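Local coordinates for protein TRAP-type transporter, periplasmic component (Cupriavidus necator, PDB 4P8B) that binds (S)-2-acetolactate as the periplasmic solute-binding component of a TRAP-type transporter, and probably delivers it to the membrane permease, at residues G49-W52 with A53-K57; S84-Q88 with G89-M93; L116-D119 with Y120-D124; K133-F136 with A137-K141; K325-T329 with D330-K334. One frame throughout, in Å; residues are numbered along the deposited sequence.

Interaction 1. Residues G49-W52 with A53-K57; sequences GEIW and ADLVK
The indole of Trp-52 meets Val-56 one helical turn later through its pyrrole part: methyl CG2 of Val-56 comes obliquely to ring atom CD1, 3.7 Å away, and stands equally close to NE1. CG of Trp-52 is anti to the backbone N (chi1 -173°), which runs the indole alongside the valine, both side chains pointing the same way. The ring N-H is taken up by the backbone O of Val-264, and Phe-246 makes an edge-to-face contact with the indole, so one hydrogen bond and one ring contact, both with residues beyond the helix, fix how far the indole is turned.

The other flat groups are the carboxylates of Glu-50 and Asp-54, side by side on a more open flank with their planes only 3° apart. They do not bond: OE1 of Glu-50 and OD2 of Asp-54, which carry like charges, are 5.2 Å apart. Between these flanks, CG2 of Ile-51 touches CD1 of Leu-55 at 3.9 Å, these two side chains also lying parallel. Underneath runs the regular i to i+4 ladder of an alpha-helix, in which Asp-54 N donates to Glu-50 O at 2.9 Å and Val-56 N to Trp-52 O at 3.0 Å.

Helix 44-59 is the connection of a beta-alpha-beta unit between strands 33-36 and 66-69. Ala-53 packs on Met-35 of the first strand and on Ile-66 and Leu-68 of the second, while Trp-52 and Val-56 also lean on Ala-267 of helix 258-279.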
# COMPACT_ATOMS: atom_id res chain seq x y z
N GLY A 49 11.25 -6.22 -3.28
CA GLY A 49 12.43 -5.39 -3.36
C GLY A 49 13.71 -6.21 -3.49
O GLY A 49 14.61 -5.88 -4.28
N GLU A 50 13.79 -7.28 -2.71
CA GLU A 50 14.93 -8.19 -2.73
C GLU A 50 15.07 -8.84 -4.10
O GLU A 50 16.17 -8.93 -4.64
CB GLU A 50 14.70 -9.26 -1.66
CG GLU A 50 15.82 -10.21 -1.34
CD GLU A 50 15.45 -11.05 -0.11
OE1 GLU A 50 14.67 -12.01 -0.26
OE2 GLU A 50 15.90 -10.72 1.01
N ILE A 51 13.96 -9.30 -4.66
CA ILE A 51 13.99 -9.94 -5.98
C ILE A 51 14.47 -8.94 -7.02
O ILE A 51 15.30 -9.27 -7.88
CB ILE A 51 12.59 -10.48 -6.37
CG1 ILE A 51 12.21 -11.64 -5.45
CG2 ILE A 51 12.54 -10.92 -7.84
CD1 ILE A 51 10.74 -12.05 -5.49
N TRP A 52 13.99 -7.70 -6.94
CA TRP A 52 14.41 -6.68 -7.89
C TRP A 52 15.92 -6.49 -7.80
O TRP A 52 16.62 -6.49 -8.81
CB TRP A 52 13.69 -5.37 -7.57
CG TRP A 52 13.91 -4.28 -8.57
CD1 TRP A 52 14.35 -4.39 -9.86
CD2 TRP A 52 13.69 -2.89 -8.35
NE1 TRP A 52 14.40 -3.15 -10.45
CE2 TRP A 52 14.01 -2.20 -9.54
CE3 TRP A 52 13.24 -2.15 -7.24
CZ2 TRP A 52 13.89 -0.83 -9.66
CZ3 TRP A 52 13.12 -0.78 -7.37
CH2 TRP A 52 13.43 -0.13 -8.57
N ALA A 53 16.42 -6.31 -6.58
CA ALA A 53 17.84 -6.08 -6.38
C ALA A 53 18.67 -7.24 -6.90
O ALA A 53 19.68 -7.02 -7.58
CB ALA A 53 18.11 -5.84 -4.91
N ASP A 54 18.25 -8.47 -6.61
CA ASP A 54 18.99 -9.66 -7.02
C ASP A 54 18.99 -9.76 -8.54
O ASP A 54 20.02 -10.08 -9.15
CB ASP A 54 18.41 -10.95 -6.42
CG ASP A 54 18.57 -11.03 -4.91
OD1 ASP A 54 19.32 -10.22 -4.33
OD2 ASP A 54 17.94 -11.93 -4.30
N LEU A 55 17.86 -9.49 -9.19
CA LEU A 55 17.81 -9.62 -10.64
C LEU A 55 18.67 -8.56 -11.31
O LEU A 55 19.32 -8.84 -12.32
CB LEU A 55 16.38 -9.50 -11.14
CG LEU A 55 15.43 -10.67 -10.84
CD1 LEU A 55 14.03 -10.36 -11.36
CD2 LEU A 55 15.93 -11.98 -11.43
N VAL A 56 18.68 -7.35 -10.78
CA VAL A 56 19.49 -6.28 -11.35
C VAL A 56 20.96 -6.62 -11.27
O VAL A 56 21.70 -6.46 -12.25
CB VAL A 56 19.24 -4.94 -10.66
CG1 VAL A 56 20.32 -3.94 -11.04
CG2 VAL A 56 17.84 -4.41 -11.00
N LYS A 57 21.40 -7.11 -10.12
CA LYS A 57 22.79 -7.47 -9.95
C LYS A 57 23.15 -8.55 -10.95
O LYS A 57 24.14 -8.42 -11.68
CB LYS A 57 23.03 -7.95 -8.53
CG LYS A 57 24.51 -8.07 -8.20
CD LYS A 57 24.71 -8.20 -6.71
CE LYS A 57 24.80 -9.66 -6.30
NZ LYS A 57 26.19 -10.16 -6.47

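Interaction 2. Residues S84-Q88 with G89-M93; sequences SAIRQ and GVIDM
Ile-86 and Ile-91 cross obliquely where helix 82-88 ends, the CG1 of Ile-86 lying 3.9 Å from the CG2 of Ile-91. In Ile-91, CG1 is anti to the carbonyl carbon (chi1 -64°) and the chain runs on extended, carrying its CD1 to the methyl CB of Ala-85 at 3.6 Å. One isoleucine thus covers two successive helix residues, with its gamma branch on Ile-86 and its delta methyl on Ala-85. Val-90 adds a flank to this patch, its CB 4.0 Å from CB of Ala-85. Farther round, Val-90 and Gln-88 lie side by side, pointing the same way; both residues are exposed.

The chain is turned back by Gly-89, whose positive phi of 99° would press a beta carbon against the carbonyl oxygen of Gln-88. Its N-H is shared weakly between the O atoms of Ala-85 and Ile-86. A straighter bond follows, Ile-91 N to Ala-85 O at 3.1 Å with an N-H...O angle of 172°, although the donor stands well above the carbonyl plane. Ile-86 O also receives ND2 of Asn-249. The carbonyl O of Ile-91, by contrast, is buried with no partner in the model.

Beyond the turn, OD2 of Asp-92 accepts from Lys-34 N, and Met-93, here selenomethionine, begins strand 93-97 beside strand 33-36. The whole is a helix C terminus ended by a glycine of positive phi, with Ile-91 folded back on the last turn, in the connection that leads helix 82-88 into strand 93-97 of the central sheet.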
# COMPACT_ATOMS: atom_id res chain seq x y z
N SER A 84 9.83 12.61 -1.06
CA SER A 84 10.71 13.76 -1.20
C SER A 84 12.18 13.34 -1.17
O SER A 84 13.01 13.87 -1.90
CB SER A 84 10.44 14.78 -0.10
OG SER A 84 9.06 15.10 -0.05
N ALA A 85 12.51 12.36 -0.33
CA ALA A 85 13.88 11.87 -0.25
C ALA A 85 14.30 11.17 -1.55
O ALA A 85 15.46 11.28 -1.97
CB ALA A 85 14.03 10.93 0.96
N ILE A 86 13.36 10.47 -2.18
CA ILE A 86 13.64 9.89 -3.50
C ILE A 86 13.85 11.00 -4.55
O ILE A 86 14.82 10.96 -5.29
CB ILE A 86 12.51 8.96 -4.00
CG1 ILE A 86 12.29 7.79 -3.06
CG2 ILE A 86 12.86 8.42 -5.39
CD1 ILE A 86 10.96 7.10 -3.24
N ARG A 87 12.94 11.97 -4.59
CA ARG A 87 13.01 13.08 -5.56
C ARG A 87 14.32 13.86 -5.39
O ARG A 87 14.93 14.27 -6.38
CB ARG A 87 11.80 14.00 -5.37
CG ARG A 87 11.63 15.08 -6.41
CD ARG A 87 10.46 15.99 -6.06
NE ARG A 87 10.01 16.77 -7.21
CZ ARG A 87 10.59 17.88 -7.64
NH1 ARG A 87 10.09 18.50 -8.70
NH2 ARG A 87 11.66 18.38 -7.03
N GLN A 88 14.75 14.05 -4.14
CA GLN A 88 15.97 14.77 -3.82
C GLN A 88 17.22 13.95 -4.10
O GLN A 88 18.29 14.51 -4.36
CB GLN A 88 16.00 15.19 -2.35
CG GLN A 88 14.99 16.26 -1.97
CD GLN A 88 14.79 16.35 -0.47
OE1 GLN A 88 15.60 15.85 0.31
NE2 GLN A 88 13.70 16.98 -0.06
N GLY A 89 17.11 12.62 -4.03
CA GLY A 89 18.26 11.76 -4.24
C GLY A 89 18.94 11.25 -2.97
O GLY A 89 19.99 10.61 -3.03
N VAL A 90 18.35 11.53 -1.81
CA VAL A 90 18.78 10.87 -0.59
C VAL A 90 18.57 9.36 -0.74
O VAL A 90 19.36 8.54 -0.28
CB VAL A 90 18.00 11.42 0.61
CG1 VAL A 90 18.18 10.52 1.85
CG2 VAL A 90 18.43 12.84 0.90
N ILE A 91 17.47 9.00 -1.39
CA ILE A 91 17.18 7.60 -1.73
C ILE A 91 17.33 7.42 -3.24
O ILE A 91 16.80 8.22 -4.02
CB ILE A 91 15.73 7.24 -1.32
CG1 ILE A 91 15.57 7.34 0.19
CG2 ILE A 91 15.36 5.84 -1.79
CD1 ILE A 91 14.14 7.31 0.65
N ASP A 92 18.01 6.36 -3.65
CA ASP A 92 18.29 6.15 -5.08
C ASP A 92 17.12 5.49 -5.78
O ASP A 92 16.82 5.80 -6.94
CB ASP A 92 19.52 5.27 -5.26
CG ASP A 92 20.81 5.91 -4.71
OD1 ASP A 92 20.98 7.14 -4.80
OD2 ASP A 92 21.63 5.13 -4.21
N MSE A 93 16.47 4.56 -5.09
CA MSE A 93 15.37 3.80 -5.66
C MSE A 93 14.50 3.28 -4.53
O MSE A 93 14.91 3.29 -3.37
CB MSE A 93 15.86 2.65 -6.55
CG MSE A 93 16.72 1.57 -5.91
SE MSE A 93 18.11 0.84 -7.18
CE MSE A 93 16.91 -0.04 -8.40

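Interaction 3. Residues L116-D119 with Y120-D124; sequences LMPD and YKALD
Asp-119 caps the N terminus of helix 120-127: its OD1 accepts from Ala-122 N at 2.9 Å, the donor meeting the oxygen nearly along its C-O axis. The N-H...O angle is 138°, so the bond is bent at the hydrogen. Its CG sits between the backbone N and the carbonyl carbon (chi1 53°), which folds the carboxylate back over the first turn. The same residue supplies its main-chain O to Leu-123 N at 3.3 Å, and a weak bond from Ala-122 N reaches that O as well. Ala-122 N is therefore shared between the side-chain and main-chain oxygens of the N-cap residue.

Beside the cap lies an apolar patch. Ala-122 turns its methyl toward the incoming loop, where CD of Pro-118 lies 3.7 Å from CB of Ala-122, and CB of Met-117 packs on the same methyl. Met-117, present as selenomethionine, continues past the alanine and crosses Leu-123 at a slant.

In the next shell, the second carboxylate oxygen of Asp-119 forms a salt bridge with Arg-342 at the C terminus of the chain, which would steady the capping group and probably favours its charged form. Ile-339 of helix 329-340 covers Met-117, Pro-118 and Ala-122. On another side, the ring of Tyr-120 meets Phe-154 edge-to-face, and Asp-124 is salt-bridged to Arg-280. The loop and the helix start are thus tied to strand 144-154 and to the C-terminal helix. At the apolar end, SE of Met-117 approaches CD1 of Leu-123 at 3.6 Å.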
# COMPACT_ATOMS: atom_id res chain seq x y z
N LEU A 116 -13.93 2.28 -3.57
CA LEU A 116 -13.75 2.37 -5.02
C LEU A 116 -13.65 1.02 -5.71
O LEU A 116 -14.22 0.83 -6.77
CB LEU A 116 -12.48 3.16 -5.34
CG LEU A 116 -12.12 3.29 -6.82
CD1 LEU A 116 -13.10 4.15 -7.59
CD2 LEU A 116 -10.71 3.86 -6.97
N MSE A 117 -12.91 0.08 -5.13
CA MSE A 117 -12.53 -1.15 -5.81
C MSE A 117 -13.14 -2.39 -5.16
O MSE A 117 -12.77 -2.75 -4.04
CB MSE A 117 -11.01 -1.30 -5.78
CG MSE A 117 -10.27 -0.19 -6.49
SE MSE A 117 -8.35 -0.32 -6.38
CE MSE A 117 -8.13 0.10 -4.50
N PRO A 118 -14.04 -3.08 -5.86
CA PRO A 118 -14.69 -4.24 -5.22
C PRO A 118 -13.82 -5.49 -5.07
O PRO A 118 -14.12 -6.32 -4.21
CB PRO A 118 -15.85 -4.57 -6.16
CG PRO A 118 -16.13 -3.33 -6.89
CD PRO A 118 -14.79 -2.61 -7.03
N ASP A 119 -12.79 -5.63 -5.87
CA ASP A 119 -12.05 -6.88 -5.92
C ASP A 119 -10.70 -6.69 -6.63
O ASP A 119 -10.35 -5.57 -7.04
CB ASP A 119 -12.91 -7.97 -6.61
CG ASP A 119 -13.44 -7.54 -7.97
OD1 ASP A 119 -12.76 -6.77 -8.70
OD2 ASP A 119 -14.53 -8.00 -8.36
N TYR A 120 -9.92 -7.76 -6.75
CA TYR A 120 -8.60 -7.69 -7.36
C TYR A 120 -8.69 -7.32 -8.84
O TYR A 120 -7.82 -6.63 -9.35
CB TYR A 120 -7.83 -9.01 -7.17
CG TYR A 120 -7.55 -9.26 -5.70
CD1 TYR A 120 -6.54 -8.57 -5.04
CD2 TYR A 120 -8.34 -10.12 -4.96
CE1 TYR A 120 -6.31 -8.77 -3.71
CE2 TYR A 120 -8.12 -10.33 -3.61
CZ TYR A 120 -7.10 -9.65 -2.98
OH TYR A 120 -6.89 -9.84 -1.63
N LYS A 121 -9.74 -7.78 -9.52
CA LYS A 121 -9.92 -7.45 -10.93
C LYS A 121 -10.04 -5.93 -11.08
O LYS A 121 -9.57 -5.36 -12.07
CB LYS A 121 -11.16 -8.16 -11.48
CG LYS A 121 -11.14 -8.34 -12.99
CD LYS A 121 -12.18 -9.38 -13.44
CE LYS A 121 -12.10 -9.64 -14.93
NZ LYS A 121 -13.14 -10.61 -15.38
N ALA A 122 -10.64 -5.28 -10.10
CA ALA A 122 -10.81 -3.83 -10.13
C ALA A 122 -9.48 -3.12 -9.94
O ALA A 122 -9.20 -2.15 -10.64
CB ALA A 122 -11.82 -3.39 -9.08
N LEU A 123 -8.67 -3.58 -9.00
CA LEU A 123 -7.38 -2.98 -8.81
C LEU A 123 -6.52 -3.14 -10.06
O LEU A 123 -5.87 -2.19 -10.52
CB LEU A 123 -6.70 -3.63 -7.58
CG LEU A 123 -5.26 -3.26 -7.24
CD1 LEU A 123 -5.09 -1.77 -7.13
CD2 LEU A 123 -4.81 -3.94 -5.95
N ASP A 124 -6.53 -4.34 -10.64
CA ASP A 124 -5.75 -4.60 -11.84
C ASP A 124 -6.23 -3.74 -13.00
O ASP A 124 -5.44 -3.33 -13.84
CB ASP A 124 -5.79 -6.09 -12.21
CG ASP A 124 -4.98 -6.96 -11.25
OD1 ASP A 124 -4.07 -6.43 -10.59
OD2 ASP A 124 -5.24 -8.18 -11.22

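Interaction 4. Residues K133-F136 with A137-K141; sequences KSIF and ATLEK
Ala-137 opens the last turns of helix 130-141, a regular alpha-helix, and its N donates to Lys-133 O at 3.0 Å. Thr-138 follows with a backbone bond to Ser-134 O and a second, water-mediated link to the same residue. With OG1 anti to the carbonyl carbon (chi1 -68°), the hydroxyl lies over the preceding turn, where the water that also binds Ser-134 OG can reach it. Leu-139 turns to the buried side: its N bonds to Ile-135 O at 2.9 Å. Its CD1 lies 4.1 Å from CG2 of Ile-135, the two side chains running alongside each other. The same methyl comes obliquely, and more loosely, to CD1 of Phe-136, whose ring stacks on Trp-149. Pro-146 of strand 144-154 and Ile-245 of strand 241-249 both touch Leu-139 and Phe-136, so this face of the helix packs against the central sheet. Glu-140 N continues the ladder on Phe-136 O, while its chain, bent at chi2, takes the carboxylate off the helix to a weak, long ion pair with Lys-250. On the polar flank, the bridging water sits 2.8 Å from OG of Ser-134 and 2.9 Å from OG1 of Thr-138.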
# COMPACT_ATOMS: atom_id res chain seq x y z
N LYS A 133 -1.40 4.36 -16.20
CA LYS A 133 -0.55 5.09 -17.12
C LYS A 133 -0.53 6.58 -16.80
O LYS A 133 0.53 7.22 -16.81
CB LYS A 133 -0.98 4.82 -18.55
CG LYS A 133 -0.71 3.37 -18.98
CD LYS A 133 -1.33 3.04 -20.33
CE LYS A 133 -1.08 1.58 -20.71
NZ LYS A 133 -2.23 0.94 -21.42
N SER A 134 -1.69 7.13 -16.47
CA SER A 134 -1.78 8.54 -16.11
C SER A 134 -0.96 8.83 -14.85
O SER A 134 -0.26 9.82 -14.77
CB SER A 134 -3.24 8.94 -15.92
OG SER A 134 -3.35 10.31 -15.51
N ILE A 135 -1.07 7.95 -13.86
CA ILE A 135 -0.32 8.13 -12.62
C ILE A 135 1.19 8.05 -12.87
O ILE A 135 1.95 8.88 -12.37
CB ILE A 135 -0.77 7.11 -11.55
CG1 ILE A 135 -2.13 7.55 -10.99
CG2 ILE A 135 0.25 7.01 -10.44
CD1 ILE A 135 -2.84 6.52 -10.18
N PHE A 136 1.61 7.09 -13.68
CA PHE A 136 3.03 6.99 -14.03
C PHE A 136 3.54 8.26 -14.71
O PHE A 136 4.63 8.73 -14.40
CB PHE A 136 3.32 5.77 -14.90
CG PHE A 136 3.65 4.51 -14.11
CD1 PHE A 136 3.16 4.31 -12.84
CD2 PHE A 136 4.45 3.53 -14.68
CE1 PHE A 136 3.49 3.15 -12.11
CE2 PHE A 136 4.77 2.38 -13.97
CZ PHE A 136 4.28 2.19 -12.71
N ALA A 137 2.75 8.83 -15.62
CA ALA A 137 3.16 10.07 -16.29
C ALA A 137 3.32 11.19 -15.27
O ALA A 137 4.27 11.99 -15.37
CB ALA A 137 2.16 10.46 -17.36
N THR A 138 2.42 11.26 -14.30
CA THR A 138 2.49 12.28 -13.27
C THR A 138 3.76 12.10 -12.43
O THR A 138 4.46 13.07 -12.11
CB THR A 138 1.24 12.23 -12.38
OG1 THR A 138 0.08 12.64 -13.13
CG2 THR A 138 1.40 13.16 -11.17
N LEU A 139 4.07 10.86 -12.08
CA LEU A 139 5.26 10.59 -11.29
C LEU A 139 6.54 10.96 -12.05
O LEU A 139 7.46 11.56 -11.48
CB LEU A 139 5.30 9.12 -10.88
CG LEU A 139 4.26 8.68 -9.86
CD1 LEU A 139 4.30 7.17 -9.72
CD2 LEU A 139 4.52 9.36 -8.54
N GLU A 140 6.60 10.60 -13.32
CA GLU A 140 7.78 10.87 -14.14
C GLU A 140 8.05 12.37 -14.18
O GLU A 140 9.20 12.81 -14.05
CB GLU A 140 7.59 10.29 -15.54
CG GLU A 140 8.88 10.20 -16.34
CD GLU A 140 9.32 11.55 -16.89
OE1 GLU A 140 8.44 12.41 -17.11
OE2 GLU A 140 10.54 11.74 -17.09
N LYS A 141 7.00 13.17 -14.30
CA LYS A 141 7.17 14.62 -14.39
C LYS A 141 7.70 15.16 -13.07
O LYS A 141 8.37 16.19 -13.04
CB LYS A 141 5.85 15.30 -14.74
CG LYS A 141 5.39 15.09 -16.17
CD LYS A 141 4.09 15.84 -16.45
CE LYS A 141 3.68 15.75 -17.93
NZ LYS A 141 3.03 14.44 -18.26
O HOH W 1 -2.63 11.65 -13.16

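Interaction 5. Residues K325-T329 with D330-K334; sequences KQIGT and DLVTK
Thr-329 holds OG1 anti to its own N (chi1 -172°), whereas in Thr-333 the OG1 is anti to the carbonyl carbon (chi1 -65°); the two side chains then run alongside each other. The hydroxyls stay 4.1 Å apart, OG1 to OG1; a water donates to Thr-333 OG1 at 2.9 Å and lies very close to Thr-329 OG1. Thr-333 OG1 itself donates to the main-chain O of Thr-329 at 2.8 Å. That carbonyl also takes Thr-333 N, and the two donors arrive from opposite faces of its plane, gripping one oxygen twice.

On the inner side, Ile-327 and Val-332 meet at about a right angle, methyl CG2 against methyl CG2 at 3.7 Å, and Leu-331 reaches the same isoleucine methyl more loosely. Leu-113 touches both Ile-327 and Val-332 from a loop.

Gly-328, with a phi of 127°, makes the break between the helices. Its O receives Val-332 N at 3.1 Å and, weakly, Leu-331 N. A glycine that ends helix 317-327 and serves as N-cap of helix 329-340, with apolar residues meeting across the bend, is characteristic of a tight helix-to-helix junction, here far from the ligand pocket.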
# COMPACT_ATOMS: atom_id res chain seq x y z
N LYS A 325 -12.85 15.19 -6.17
CA LYS A 325 -12.55 16.51 -6.71
C LYS A 325 -11.09 16.92 -6.49
O LYS A 325 -10.47 17.55 -7.34
CB LYS A 325 -13.46 17.56 -6.08
CG LYS A 325 -14.91 17.37 -6.45
CD LYS A 325 -15.78 18.48 -5.89
CE LYS A 325 -17.19 18.43 -6.47
NZ LYS A 325 -17.96 17.25 -5.98
N GLN A 326 -10.53 16.55 -5.34
CA GLN A 326 -9.15 16.90 -5.01
C GLN A 326 -8.14 16.18 -5.89
O GLN A 326 -7.14 16.76 -6.31
CB GLN A 326 -8.86 16.59 -3.56
CG GLN A 326 -9.59 17.49 -2.59
CD GLN A 326 -8.99 17.42 -1.20
OE1 GLN A 326 -7.82 17.08 -1.04
NE2 GLN A 326 -9.80 17.73 -0.19
N ILE A 327 -8.40 14.90 -6.13
CA ILE A 327 -7.51 14.06 -6.92
C ILE A 327 -7.48 14.48 -8.36
O ILE A 327 -6.43 14.49 -9.01
CB ILE A 327 -7.99 12.60 -6.86
CG1 ILE A 327 -7.68 12.00 -5.49
CG2 ILE A 327 -7.36 11.76 -7.95
CD1 ILE A 327 -8.58 10.85 -5.16
N GLY A 328 -8.65 14.86 -8.86
CA GLY A 328 -8.85 15.11 -10.26
C GLY A 328 -10.03 14.28 -10.70
O GLY A 328 -9.89 13.08 -10.94
N THR A 329 -11.19 14.93 -10.79
CA THR A 329 -12.45 14.21 -10.97
C THR A 329 -12.43 13.35 -12.23
O THR A 329 -13.02 12.27 -12.28
CB THR A 329 -13.63 15.19 -10.96
OG1 THR A 329 -14.86 14.46 -10.95
CG2 THR A 329 -13.58 16.13 -12.16
N ASP A 330 -11.76 13.85 -13.27
CA ASP A 330 -11.68 13.11 -14.52
C ASP A 330 -10.89 11.81 -14.40
O ASP A 330 -11.20 10.82 -15.04
CB ASP A 330 -11.03 13.96 -15.62
CG ASP A 330 -11.80 15.21 -15.95
OD1 ASP A 330 -13.02 15.26 -15.66
OD2 ASP A 330 -11.19 16.14 -16.53
N LEU A 331 -9.86 11.82 -13.56
CA LEU A 331 -9.07 10.61 -13.37
C LEU A 331 -9.87 9.60 -12.56
O LEU A 331 -9.86 8.42 -12.88
CB LEU A 331 -7.75 10.93 -12.65
CG LEU A 331 -6.80 9.76 -12.38
CD1 LEU A 331 -6.34 9.16 -13.70
CD2 LEU A 331 -5.61 10.22 -11.54
N VAL A 332 -10.59 10.08 -11.57
CA VAL A 332 -11.41 9.19 -10.75
C VAL A 332 -12.54 8.61 -11.59
O VAL A 332 -12.87 7.42 -11.48
CB VAL A 332 -11.93 9.92 -9.51
CG1 VAL A 332 -12.87 9.00 -8.72
CG2 VAL A 332 -10.76 10.34 -8.62
N THR A 333 -13.09 9.43 -12.47
CA THR A 333 -14.15 8.96 -13.32
C THR A 333 -13.64 7.88 -14.28
O THR A 333 -14.31 6.87 -14.51
CB THR A 333 -14.74 10.12 -14.07
OG1 THR A 333 -15.37 11.02 -13.15
CG2 THR A 333 -15.76 9.64 -15.07
N LYS A 334 -12.44 8.06 -14.81
CA LYS A 334 -11.82 7.01 -15.63
C LYS A 334 -11.66 5.71 -14.84
O LYS A 334 -11.87 4.62 -15.38
CB LYS A 334 -10.47 7.48 -16.18
CG LYS A 334 -10.61 8.49 -17.30
CD LYS A 334 -9.29 9.14 -17.65
CE LYS A 334 -9.47 10.18 -18.75
NZ LYS A 334 -8.16 10.81 -19.13
O HOH W 2 -15.77 13.91 -13.25

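All five contacts are local and follow one another in series, none nested or crossed. Interaction 1 lies within the helix linking the first two strands of the central sheet, and interaction 2 is the turn that leads into the third. These two touch, CZ2 of Trp-52 lying 3.4 Å from CE of Met-93. Interaction 3 starts helix 120-127, and interaction 4 ends the next helix, the two centres about 20 Å apart. Interaction 5 joins the last two helices and returns the C-terminal part to interaction 4, with Ser-134 OG 3.7 Å from Leu-331 CD1; helix 329-340 then runs on to interaction 3.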